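Local atomic coordinates of beta-galacturonidase (PDB entry 6NCW), a protein that hydrolyses beta-galacturonides as a glycoside hydrolase of family 2 and binds galacturonate in its active site. Residues R162-G168 and E213-P218; V424-Y430 and P460-I466; L443-Q448 and A497-G503. All blocks are in the same frame, centred on the assembly; numbering follows the deposited sequence.

Interaction 1: R162-G168 and E213-P218; sequences RKDGWYG and EELPCP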
loop_
_atom_site.group_PDB
_atom_site.type_symbol
_atom_site.label_atom_id
_atom_site.label_comp_id
_atom_site.label_asym_id
_atom_site.label_seq_id
_atom_site.Cartn_x
_atom_site.Cartn_y
_atom_site.Cartn_z
ATOM N N ARG A 162 21.654 -42.186 -30.907
ATOM C CA ARG A 162 21.947 -43.589 -31.150
ATOM C C ARG A 162 23.130 -44.027 -30.295
ATOM O O ARG A 162 23.823 -43.210 -29.681
ATOM C CB ARG A 162 22.237 -43.833 -32.630
ATOM C CG ARG A 162 21.094 -43.485 -33.557
ATOM C CD ARG A 162 19.760 -43.972 -33.017
ATOM N NE ARG A 162 18.680 -43.841 -34.000
ATOM C CZ ARG A 162 17.383 -43.765 -33.691
ATOM N NH1 ARG A 162 16.984 -43.783 -32.416
ATOM N NH2 ARG A 162 16.482 -43.654 -34.660
ATOM N N LYS A 163 23.356 -45.346 -30.261
ATOM C CA LYS A 163 24.483 -45.889 -29.504
ATOM C C LYS A 163 25.798 -45.213 -29.871
ATOM O O LYS A 163 26.666 -45.038 -29.013
ATOM C CB LYS A 163 24.589 -47.403 -29.714
ATOM C CG LYS A 163 24.210 -48.226 -28.478
ATOM C CD LYS A 163 24.160 -49.731 -28.766
ATOM C CE LYS A 163 23.763 -50.527 -27.519
ATOM N NZ LYS A 163 23.705 -52.003 -27.750
ATOM N N ASP A 164 25.956 -44.792 -31.121
ATOM C CA ASP A 164 27.209 -44.202 -31.574
ATOM C C ASP A 164 27.167 -42.675 -31.665
ATOM O O ASP A 164 28.123 -42.070 -32.162
ATOM C CB ASP A 164 27.610 -44.810 -32.923
ATOM C CG ASP A 164 26.482 -44.776 -33.939
ATOM O OD1 ASP A 164 26.667 -44.175 -35.026
ATOM O OD2 ASP A 164 25.405 -45.342 -33.641
ATOM N N GLY A 165 26.096 -42.030 -31.190
ATOM C CA GLY A 165 26.096 -40.585 -31.218
ATOM C C GLY A 165 24.861 -40.035 -31.895
ATOM O O GLY A 165 23.864 -40.741 -32.096
ATOM N N TRP A 166 24.942 -38.759 -32.257
ATOM C CA TRP A 166 23.772 -38.011 -32.699
ATOM C C TRP A 166 23.504 -38.225 -34.182
ATOM O O TRP A 166 24.403 -38.080 -35.016
ATOM C CB TRP A 166 23.949 -36.517 -32.409
ATOM C CG TRP A 166 23.822 -36.181 -30.945
ATOM C CD1 TRP A 166 24.829 -35.842 -30.084
ATOM C CD2 TRP A 166 22.611 -36.177 -30.166
ATOM N NE1 TRP A 166 24.319 -35.618 -28.817
ATOM C CE2 TRP A 166 22.962 -35.819 -28.844
ATOM C CE3 TRP A 166 21.273 -36.430 -30.461
ATOM C CZ2 TRP A 166 22.017 -35.705 -27.822
ATOM C CZ3 TRP A 166 20.333 -36.331 -29.434
ATOM C CH2 TRP A 166 20.715 -35.973 -28.133
ATOM N N TYR A 167 22.259 -38.568 -34.493
ATOM C CA TYR A 167 21.708 -38.583 -35.837
ATOM C C TYR A 167 20.584 -37.551 -35.937
ATOM O O TYR A 167 20.129 -36.987 -34.938
ATOM C CB TYR A 167 21.211 -39.988 -36.201
ATOM C CG TYR A 167 22.337 -40.974 -36.462
ATOM C CD1 TYR A 167 22.565 -41.482 -37.742
ATOM C CD2 TYR A 167 23.183 -41.382 -35.436
ATOM C CE1 TYR A 167 23.603 -42.385 -37.986
ATOM C CE2 TYR A 167 24.220 -42.281 -35.673
ATOM C CZ TYR A 167 24.424 -42.777 -36.946
ATOM O OH TYR A 167 25.453 -43.660 -37.174
ATOM N N GLY A 168 20.148 -37.290 -37.156
ATOM C CA GLY A 168 19.148 -36.265 -37.394
ATOM C C GLY A 168 18.390 -36.531 -38.670
ATOM O O GLY A 168 18.897 -37.169 -39.598
ATOM N N GLU A 213 16.676 -38.824 -45.149
ATOM C CA GLU A 213 16.912 -39.993 -44.328
ATOM C C GLU A 213 17.538 -39.574 -43.003
ATOM O O GLU A 213 17.971 -38.433 -42.821
ATOM C CB GLU A 213 17.813 -40.986 -45.058
ATOM C CG GLU A 213 17.125 -41.697 -46.204
ATOM C CD GLU A 213 18.103 -42.477 -47.053
ATOM O OE1 GLU A 213 17.700 -42.978 -48.129
ATOM O OE2 GLU A 213 19.282 -42.582 -46.640
ATOM N N GLU A 214 17.572 -40.522 -42.072
ATOM C CA GLU A 214 18.289 -40.357 -40.818
ATOM C C GLU A 214 19.793 -40.358 -41.080
ATOM O O GLU A 214 20.367 -41.387 -41.443
ATOM C CB GLU A 214 17.884 -41.482 -39.879
ATOM C CG GLU A 214 17.951 -41.133 -38.431
ATOM C CD GLU A 214 17.168 -42.115 -37.607
ATOM O OE1 GLU A 214 15.947 -42.266 -37.874
ATOM O OE2 GLU A 214 17.786 -42.747 -36.720
ATOM N N LEU A 215 20.440 -39.211 -40.883
ATOM C CA LEU A 215 21.841 -39.011 -41.214
ATOM C C LEU A 215 22.687 -38.813 -39.961
ATOM O O LEU A 215 22.196 -38.303 -38.954
ATOM C CB LEU A 215 21.997 -37.793 -42.129
ATOM C CG LEU A 215 21.246 -37.981 -43.441
ATOM C CD1 LEU A 215 21.112 -36.669 -44.194
ATOM C CD2 LEU A 215 21.951 -39.040 -44.283
ATOM N N PRO A 216 23.956 -39.210 -39.982
ATOM C CA PRO A 216 24.812 -38.973 -38.813
ATOM C C PRO A 216 25.136 -37.497 -38.670
ATOM O O PRO A 216 25.177 -36.746 -39.649
ATOM C CB PRO A 216 26.077 -39.791 -39.114
ATOM C CG PRO A 216 25.760 -40.614 -40.310
ATOM C CD PRO A 216 24.672 -39.923 -41.054
ATOM N N CYS A 217 25.349 -37.081 -37.424
ATOM C CA CYS A 217 25.740 -35.709 -37.093
ATOM C C CYS A 217 26.895 -35.764 -36.104
ATOM O O CYS A 217 26.753 -35.361 -34.938
ATOM C CB CYS A 217 24.565 -34.919 -36.518
ATOM S SG CYS A 217 23.259 -34.585 -37.680
ATOM N N PRO A 218 28.060 -36.270 -36.534
ATOM C CA PRO A 218 29.163 -36.502 -35.583
ATOM C C PRO A 218 29.762 -35.227 -35.027
ATOM O O PRO A 218 30.471 -35.284 -34.013
ATOM C CB PRO A 218 30.191 -37.277 -36.422
ATOM C CG PRO A 218 29.957 -36.788 -37.833
ATOM C CD PRO A 218 28.443 -36.618 -37.919
#
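The Tyr167 ring carries Pro216 on one face: Pro216 CA lies 3.5 Å above the ring plane, offset toward the rim, in a CH-pi contact, and the pyrrolidine ring continues along the same border, with Pro216 CG 3.6 Å from Tyr167 CE1. At the ring edge, in plane, stand Asp164 OD1 and Gly165 O. The first of these accepts the hydrogen bond of the Tyr167 hydroxyl through its syn lone pair, OH to OD1 2.5 Å, which ties down the hydroxyl end of the ring. The second flat pair is Arg162 and Glu214, whose side chains approach from opposite directions with guanidinium and carboxylate planes 43° apart. Arg162 NH2 reaches Glu214 OE2 at 2.6 Å, on the syn side and tilted out of both planes, while NE adds a weak bond to the same oxygen; the salt bridge thus converges on one atom. A bend at chi2 (-43°) turns the arginine chain toward it. Between the backbones, Gly168 and Leu215 form an antiparallel hydrogen-bonded pair, N to O 2.9 Å in both directions, and Tyr167 faces Pro216 as the following non-hydrogen-bonded pair. Cys217 N then bonds to Trp166 O, extending the pairing beyond the proline. The Trp166 indole lies against Pro159 and Leu161 of strand 150-162 instead. Arg162 to Gly165 form a type I turn between strands 150-162 and 165-176, so the contact joins a beta hairpin to edge strand 207-216, an antiparallel arrangement typical of the immunoglobulin-like beta-sandwich of family 2 glycoside hydrolases.

Interaction 2: V424-Y430 and P460-I466; sequences VVSYNIY and PFLITEI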
loop_
_atom_site.group_PDB
_atom_site.type_symbol
_atom_site.label_atom_id
_atom_site.label_comp_id
_atom_site.label_asym_id
_atom_site.label_seq_id
_atom_site.Cartn_x
_atom_site.Cartn_y
_atom_site.Cartn_z
ATOM N N VAL A 424 3.025 -38.926 -19.254
ATOM C CA VAL A 424 3.249 -38.407 -17.909
ATOM C C VAL A 424 1.897 -38.098 -17.294
ATOM O O VAL A 424 1.006 -37.583 -17.982
ATOM C CB VAL A 424 4.143 -37.150 -17.931
ATOM C CG1 VAL A 424 4.403 -36.626 -16.504
ATOM C CG2 VAL A 424 5.447 -37.457 -18.633
ATOM N N VAL A 425 1.734 -38.445 -16.006
ATOM C CA VAL A 425 0.545 -38.081 -15.231
ATOM C C VAL A 425 0.828 -36.790 -14.475
ATOM O O VAL A 425 1.839 -36.687 -13.773
ATOM C CB VAL A 425 0.161 -39.195 -14.246
ATOM C CG1 VAL A 425 -1.097 -38.795 -13.486
ATOM C CG2 VAL A 425 -0.003 -40.540 -14.963
ATOM N N SER A 426 -0.067 -35.810 -14.593
ATOM C CA SER A 426 0.142 -34.506 -13.972
ATOM C C SER A 426 -1.103 -34.059 -13.228
ATOM O O SER A 426 -2.225 -34.230 -13.716
ATOM C CB SER A 426 0.519 -33.459 -15.024
ATOM O OG SER A 426 1.652 -33.893 -15.733
ATOM N N TYR A 427 -0.901 -33.472 -12.047
ATOM C CA TYR A 427 -2.006 -33.056 -11.198
ATOM C C TYR A 427 -1.788 -31.655 -10.639
ATOM O O TYR A 427 -0.678 -31.290 -10.258
ATOM C CB TYR A 427 -2.204 -34.055 -10.071
ATOM C CG TYR A 427 -3.304 -35.038 -10.399
ATOM C CD1 TYR A 427 -3.029 -36.265 -11.005
ATOM C CD2 TYR A 427 -4.622 -34.720 -10.138
ATOM C CE1 TYR A 427 -4.067 -37.165 -11.318
ATOM C CE2 TYR A 427 -5.652 -35.597 -10.439
ATOM C CZ TYR A 427 -5.380 -36.810 -11.022
ATOM O OH TYR A 427 -6.447 -37.642 -11.302
ATOM N N ASN A 428 -2.852 -30.860 -10.655
ATOM C CA ASN A 428 -2.916 -29.580 -9.958
ATOM C C ASN A 428 -3.525 -29.812 -8.578
ATOM O O ASN A 428 -4.650 -30.318 -8.473
ATOM C CB ASN A 428 -3.767 -28.586 -10.745
ATOM C CG ASN A 428 -3.268 -28.392 -12.160
ATOM O OD1 ASN A 428 -2.110 -28.693 -12.463
ATOM N ND2 ASN A 428 -4.127 -27.874 -13.036
ATOM N N ILE A 429 -2.795 -29.464 -7.527
ATOM C CA ILE A 429 -3.290 -29.662 -6.161
ATOM C C ILE A 429 -3.010 -28.410 -5.349
ATOM O O ILE A 429 -1.962 -27.770 -5.515
ATOM C CB ILE A 429 -2.664 -30.897 -5.461
ATOM C CG1 ILE A 429 -1.167 -30.709 -5.241
ATOM C CG2 ILE A 429 -2.972 -32.187 -6.230
ATOM C CD1 ILE A 429 -0.515 -31.827 -4.402
ATOM N N TYR A 430 -3.936 -28.069 -4.448
ATOM C CA TYR A 430 -3.753 -26.911 -3.567
ATOM C C TYR A 430 -3.993 -27.206 -2.079
ATOM O O TYR A 430 -4.722 -26.478 -1.403
ATOM C CB TYR A 430 -4.666 -25.791 -4.035
ATOM C CG TYR A 430 -4.287 -25.221 -5.386
ATOM C CD1 TYR A 430 -4.788 -25.763 -6.556
ATOM C CD2 TYR A 430 -3.428 -24.124 -5.479
ATOM C CE1 TYR A 430 -4.458 -25.214 -7.790
ATOM C CE2 TYR A 430 -3.097 -23.576 -6.695
ATOM C CZ TYR A 430 -3.611 -24.125 -7.847
ATOM O OH TYR A 430 -3.276 -23.572 -9.069
ATOM N N PRO A 460 5.814 -41.514 -15.140
ATOM C CA PRO A 460 6.313 -40.324 -14.439
ATOM C C PRO A 460 5.155 -39.453 -13.969
ATOM O O PRO A 460 4.090 -39.423 -14.583
ATOM C CB PRO A 460 7.154 -39.611 -15.503
ATOM C CG PRO A 460 7.503 -40.678 -16.489
ATOM C CD PRO A 460 6.331 -41.596 -16.516
ATOM N N PHE A 461 5.381 -38.728 -12.877
ATOM C CA PHE A 461 4.340 -37.963 -12.197
ATOM C C PHE A 461 4.875 -36.572 -11.896
ATOM O O PHE A 461 5.963 -36.436 -11.324
ATOM C CB PHE A 461 3.901 -38.697 -10.909
ATOM C CG PHE A 461 2.937 -37.915 -10.016
ATOM C CD1 PHE A 461 1.607 -37.736 -10.378
ATOM C CD2 PHE A 461 3.355 -37.423 -8.791
ATOM C CE1 PHE A 461 0.722 -37.045 -9.550
ATOM C CE2 PHE A 461 2.475 -36.738 -7.956
ATOM C CZ PHE A 461 1.165 -36.549 -8.341
ATOM N N LEU A 462 4.113 -35.545 -12.281
ATOM C CA LEU A 462 4.440 -34.147 -12.010
ATOM C C LEU A 462 3.289 -33.489 -11.258
ATOM O O LEU A 462 2.123 -33.805 -11.514
ATOM C CB LEU A 462 4.702 -33.369 -13.314
ATOM C CG LEU A 462 6.006 -33.604 -14.070
ATOM C CD1 LEU A 462 5.956 -32.943 -15.433
ATOM C CD2 LEU A 462 7.191 -33.088 -13.242
ATOM N N ILE A 463 3.618 -32.598 -10.322
ATOM C CA ILE A 463 2.667 -31.623 -9.784
ATOM C C ILE A 463 2.731 -30.388 -10.685
ATOM O O ILE A 463 3.710 -29.634 -10.656
ATOM C CB ILE A 463 2.982 -31.248 -8.330
ATOM C CG1 ILE A 463 2.862 -32.468 -7.403
ATOM C CG2 ILE A 463 2.055 -30.102 -7.865
ATOM C CD1 ILE A 463 1.518 -33.163 -7.500
ATOM N N THR A 464 1.703 -30.184 -11.500
ATOM C CA THR A 464 1.742 -29.106 -12.476
ATOM C C THR A 464 1.210 -27.790 -11.925
ATOM O O THR A 464 1.380 -26.758 -12.587
ATOM C CB THR A 464 0.967 -29.498 -13.747
ATOM O OG1 THR A 464 -0.185 -30.285 -13.406
ATOM C CG2 THR A 464 1.884 -30.285 -14.668
ATOM N N GLU A 465 0.604 -27.805 -10.732
ATOM C CA GLU A 465 0.222 -26.602 -9.987
ATOM C C GLU A 465 0.232 -26.921 -8.502
ATOM O O GLU A 465 -0.347 -27.927 -8.100
ATOM C CB GLU A 465 -1.183 -26.096 -10.370
ATOM C CG GLU A 465 -1.238 -25.391 -11.713
ATOM C CD GLU A 465 -2.653 -25.048 -12.167
ATOM O OE1 GLU A 465 -2.848 -25.010 -13.405
ATOM O OE2 GLU A 465 -3.553 -24.816 -11.311
ATOM N N ILE A 466 0.915 -26.087 -7.718
ATOM C CA ILE A 466 0.729 -25.980 -6.275
ATOM C C ILE A 466 1.112 -24.556 -5.868
ATOM O O ILE A 466 2.019 -23.954 -6.451
ATOM C CB ILE A 466 1.569 -27.052 -5.524
ATOM C CG1 ILE A 466 1.147 -27.181 -4.059
ATOM C CG2 ILE A 466 3.061 -26.740 -5.620
ATOM C CD1 ILE A 466 1.560 -28.538 -3.441
#
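Strands 425-428 and 461-466 run parallel, their axes 23° apart, and the register slips by one residue between the Tyr427-Ile463 and Asn428-Glu465 pairs, a beta bulge. They are neighbouring strands of the TIM barrel, joined through helix 439-453 as a beta-alpha-beta unit. Backbone bonds alternate from Val425 N to Pro460 O through to Ile429 N to Glu465 O; at the bulge Thr464 N meets Tyr427 O from above the carbonyl plane. On the side facing helix 439-453, the Tyr427 and Phe461 side chains cross at about a right angle, with Tyr427 CD1 at the phenylalanine ring edge. Further along, the Ile429 and Ile463 CD1 methyls meet at 3.9 Å. The other side carries Ser426, Leu462, Asn428 and Glu465. The Asn428 amide stacks on the Glu465 carboxylate, planes 15° apart. Its OD1 accepts from Thr464 OG1 at 2.7 Å, which helps fix the amide rotation, and its ND2 is bonded to Asn377 and Glu378. Glu465, seen to bind galacturonate in this protein, has its OE1 in a salt bridge with Arg309 and hydrogen-bonded to a glycerol. With CG anti to the carbonyl carbon (chi1 -75°) and the chain extended beyond it, the carboxylate reaches Tyr430, whose OH donates to OE2 at 2.6 Å on the anti side, out of the carboxylate plane.

Interaction 3: L443-Q448 and A497-G503; sequences LDELYQ and AVFSREG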
loop_
_atom_site.group_PDB
_atom_site.type_symbol
_atom_site.label_atom_id
_atom_site.label_comp_id
_atom_site.label_asym_id
_atom_site.label_seq_id
_atom_site.Cartn_x
_atom_site.Cartn_y
_atom_site.Cartn_z
ATOM N N LEU A 443 -0.893 -35.474 -0.934
ATOM C CA LEU A 443 -0.080 -35.927 -2.048
ATOM C C LEU A 443 0.071 -37.446 -2.038
ATOM O O LEU A 443 0.004 -38.091 -3.094
ATOM C CB LEU A 443 1.279 -35.228 -1.987
ATOM C CG LEU A 443 2.289 -35.488 -3.084
ATOM C CD1 LEU A 443 1.627 -35.339 -4.462
ATOM C CD2 LEU A 443 3.438 -34.517 -2.917
ATOM N N ASP A 444 0.260 -38.035 -0.852
ATOM C CA ASP A 444 0.385 -39.489 -0.754
ATOM C C ASP A 444 -0.915 -40.193 -1.120
ATOM O O ASP A 444 -0.901 -41.208 -1.825
ATOM C CB ASP A 444 0.829 -39.878 0.658
ATOM C CG ASP A 444 2.287 -39.505 0.927
ATOM O OD1 ASP A 444 2.992 -39.118 -0.042
ATOM O OD2 ASP A 444 2.725 -39.590 2.096
ATOM N N GLU A 445 -2.046 -39.668 -0.660
ATOM C CA GLU A 445 -3.328 -40.266 -1.011
ATOM C C GLU A 445 -3.560 -40.233 -2.520
ATOM O O GLU A 445 -4.007 -41.226 -3.107
ATOM C CB GLU A 445 -4.455 -39.546 -0.275
ATOM C CG GLU A 445 -5.807 -39.818 -0.891
ATOM C CD GLU A 445 -6.955 -39.126 -0.173
ATOM O OE1 GLU A 445 -8.068 -39.089 -0.741
ATOM O OE2 GLU A 445 -6.756 -38.641 0.960
ATOM N N LEU A 446 -3.248 -39.104 -3.168
ATOM C CA LEU A 446 -3.371 -39.009 -4.625
ATOM C C LEU A 446 -2.396 -39.947 -5.330
ATOM O O LEU A 446 -2.769 -40.650 -6.278
ATOM C CB LEU A 446 -3.141 -37.571 -5.081
ATOM C CG LEU A 446 -3.072 -37.350 -6.607
ATOM C CD1 LEU A 446 -4.366 -37.769 -7.327
ATOM C CD2 LEU A 446 -2.722 -35.888 -6.920
ATOM N N TYR A 447 -1.138 -39.971 -4.884
ATOM C CA TYR A 447 -0.129 -40.773 -5.574
ATOM C C TYR A 447 -0.454 -42.260 -5.490
ATOM O O TYR A 447 -0.402 -42.978 -6.496
ATOM C CB TYR A 447 1.263 -40.505 -5.005
ATOM C CG TYR A 447 2.317 -41.176 -5.844
ATOM C CD1 TYR A 447 2.627 -40.693 -7.114
ATOM C CD2 TYR A 447 2.960 -42.328 -5.403
ATOM C CE1 TYR A 447 3.571 -41.311 -7.904
ATOM C CE2 TYR A 447 3.910 -42.959 -6.191
ATOM C CZ TYR A 447 4.206 -42.449 -7.438
ATOM O OH TYR A 447 5.143 -43.078 -8.227
ATOM N N GLN A 448 -0.809 -42.732 -4.295
ATOM C CA GLN A 448 -1.169 -44.133 -4.109
ATOM C C GLN A 448 -2.366 -44.519 -4.969
ATOM O O GLN A 448 -2.357 -45.569 -5.614
ATOM C CB GLN A 448 -1.443 -44.399 -2.629
ATOM C CG GLN A 448 -0.413 -45.288 -1.955
ATOM C CD GLN A 448 0.985 -44.683 -1.914
ATOM O OE1 GLN A 448 1.262 -43.781 -1.114
ATOM N NE2 GLN A 448 1.881 -45.193 -2.768
ATOM N N ALA A 497 7.107 -31.122 0.544
ATOM C CA ALA A 497 6.410 -32.378 0.290
ATOM C C ALA A 497 6.655 -32.884 -1.132
ATOM O O ALA A 497 6.960 -34.065 -1.321
ATOM C CB ALA A 497 4.918 -32.232 0.569
ATOM N N VAL A 498 6.526 -32.017 -2.151
ATOM C CA VAL A 498 6.638 -32.497 -3.531
ATOM C C VAL A 498 8.036 -33.051 -3.801
ATOM O O VAL A 498 8.189 -34.093 -4.442
ATOM C CB VAL A 498 6.256 -31.393 -4.553
ATOM C CG1 VAL A 498 4.807 -30.959 -4.362
ATOM C CG2 VAL A 498 7.164 -30.183 -4.433
ATOM N N PHE A 499 9.074 -32.382 -3.300
ATOM C CA PHE A 499 10.439 -32.832 -3.536
ATOM C C PHE A 499 10.826 -34.066 -2.723
ATOM O O PHE A 499 11.857 -34.673 -3.020
ATOM C CB PHE A 499 11.410 -31.683 -3.257
ATOM C CG PHE A 499 11.412 -30.637 -4.333
ATOM C CD1 PHE A 499 11.545 -31.003 -5.668
ATOM C CD2 PHE A 499 11.238 -29.304 -4.025
ATOM C CE1 PHE A 499 11.526 -30.046 -6.686
ATOM C CE2 PHE A 499 11.216 -28.331 -5.041
ATOM C CZ PHE A 499 11.374 -28.710 -6.373
ATOM N N SER A 500 10.038 -34.465 -1.727
ATOM C CA SER A 500 10.291 -35.702 -1.002
ATOM C C SER A 500 9.311 -36.815 -1.365
ATOM O O SER A 500 9.395 -37.905 -0.792
ATOM C CB SER A 500 10.273 -35.442 0.508
ATOM O OG SER A 500 8.997 -35.020 0.939
ATOM N N ARG A 501 8.406 -36.584 -2.316
ATOM C CA ARG A 501 7.475 -37.607 -2.780
ATOM C C ARG A 501 8.190 -38.516 -3.785
ATOM O O ARG A 501 8.448 -38.118 -4.928
ATOM C CB ARG A 501 6.248 -36.932 -3.389
ATOM C CG ARG A 501 5.190 -37.850 -3.977
ATOM C CD ARG A 501 4.644 -38.845 -2.952
ATOM N NE ARG A 501 5.236 -40.159 -3.164
ATOM C CZ ARG A 501 4.926 -41.253 -2.475
ATOM N NH1 ARG A 501 4.013 -41.206 -1.508
ATOM N NH2 ARG A 501 5.533 -42.397 -2.765
ATOM N N GLU A 502 8.537 -39.729 -3.357
ATOM C CA GLU A 502 9.164 -40.690 -4.259
ATOM C C GLU A 502 8.232 -41.010 -5.410
ATOM O O GLU A 502 7.045 -41.283 -5.202
ATOM C CB GLU A 502 9.517 -41.985 -3.515
ATOM C CG GLU A 502 10.977 -42.076 -3.092
ATOM C CD GLU A 502 11.236 -43.260 -2.158
ATOM O OE1 GLU A 502 10.681 -44.361 -2.415
ATOM O OE2 GLU A 502 11.976 -43.080 -1.158
ATOM N N GLY A 503 8.783 -41.000 -6.619
ATOM C CA GLY A 503 8.016 -41.176 -7.832
ATOM C C GLY A 503 7.573 -39.881 -8.490
ATOM O O GLY A 503 6.960 -39.926 -9.559
HETATM O O HOH W 1 5.599 -41.902 -10.641
#
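The Arg501 guanidinium overlaps the CD2 corner of Tyr447, the two planes 25° apart, with Tyr447 CD2 3.6 Å above the guanidinium plane and over its centre. Arg501 NH2 lies 3.7 Å from Tyr447 CD2, with NE also close to that carbon. Bends at chi2 (58°) and chi3 (-102°) fold the arginine into this position. Its NH1 gives a salt-bridge hydrogen bond of 2.7 Å to Asp444 OD1, which lies in the guanidinium plane, although the nitrogen stands well above the plane of the carboxylate. On another edge, NE and NH2 both grip Glu502 O, NE at 2.9 Å. These bonds at its edges fix the plane of the guanidinium, with the tyrosine CD2 over its face, and Glu502 O itself sits over a face of the Tyr447 ring. The partners belong to helix 439-453 and to the end of helix 484-500 with the turn leading into strand 504-509, successive helices on the outside of the TIM barrel. On the barrel side Leu443 reaches across to helix 484-500: its CD2 meets Arg501 CB at 3.7 Å, also touching Val498 CA, while Leu443 CG packs against the aliphatic part of the arginine. Tyr447, its CG anti to the backbone N, points toward the 497-503 segment and brings its hydroxyl 3.5 Å from Gly503 CA. A water in the plane of the ring links that hydroxyl to Gly503 O, accepting from Tyr447 OH at 2.7 Å and donating to the carbonyl at 2.6 Å.

Overall arrangement
Interactions 2 and 3 belong to the same part of the TIM barrel, their centres 10 Å apart, whereas interaction 1 lies in the immunoglobulin-like sandwich, about 34 Å from interaction 2 centre to centre and touching neither. Helix 439-453, which connects the two strands of interaction 2, supplies one side of interaction 3: Leu443 packs on Ile463, Leu446 on Tyr427, and Tyr447 on Phe461. Interaction 2 is buried, and its Asn428 and Glu465 lie at the galacturonate site. The partly buried interactions 1 and 3 each place an arginine-carboxylate salt bridge near a tyrosine, but one joins sheet strands and the other the helical layer around the barrel.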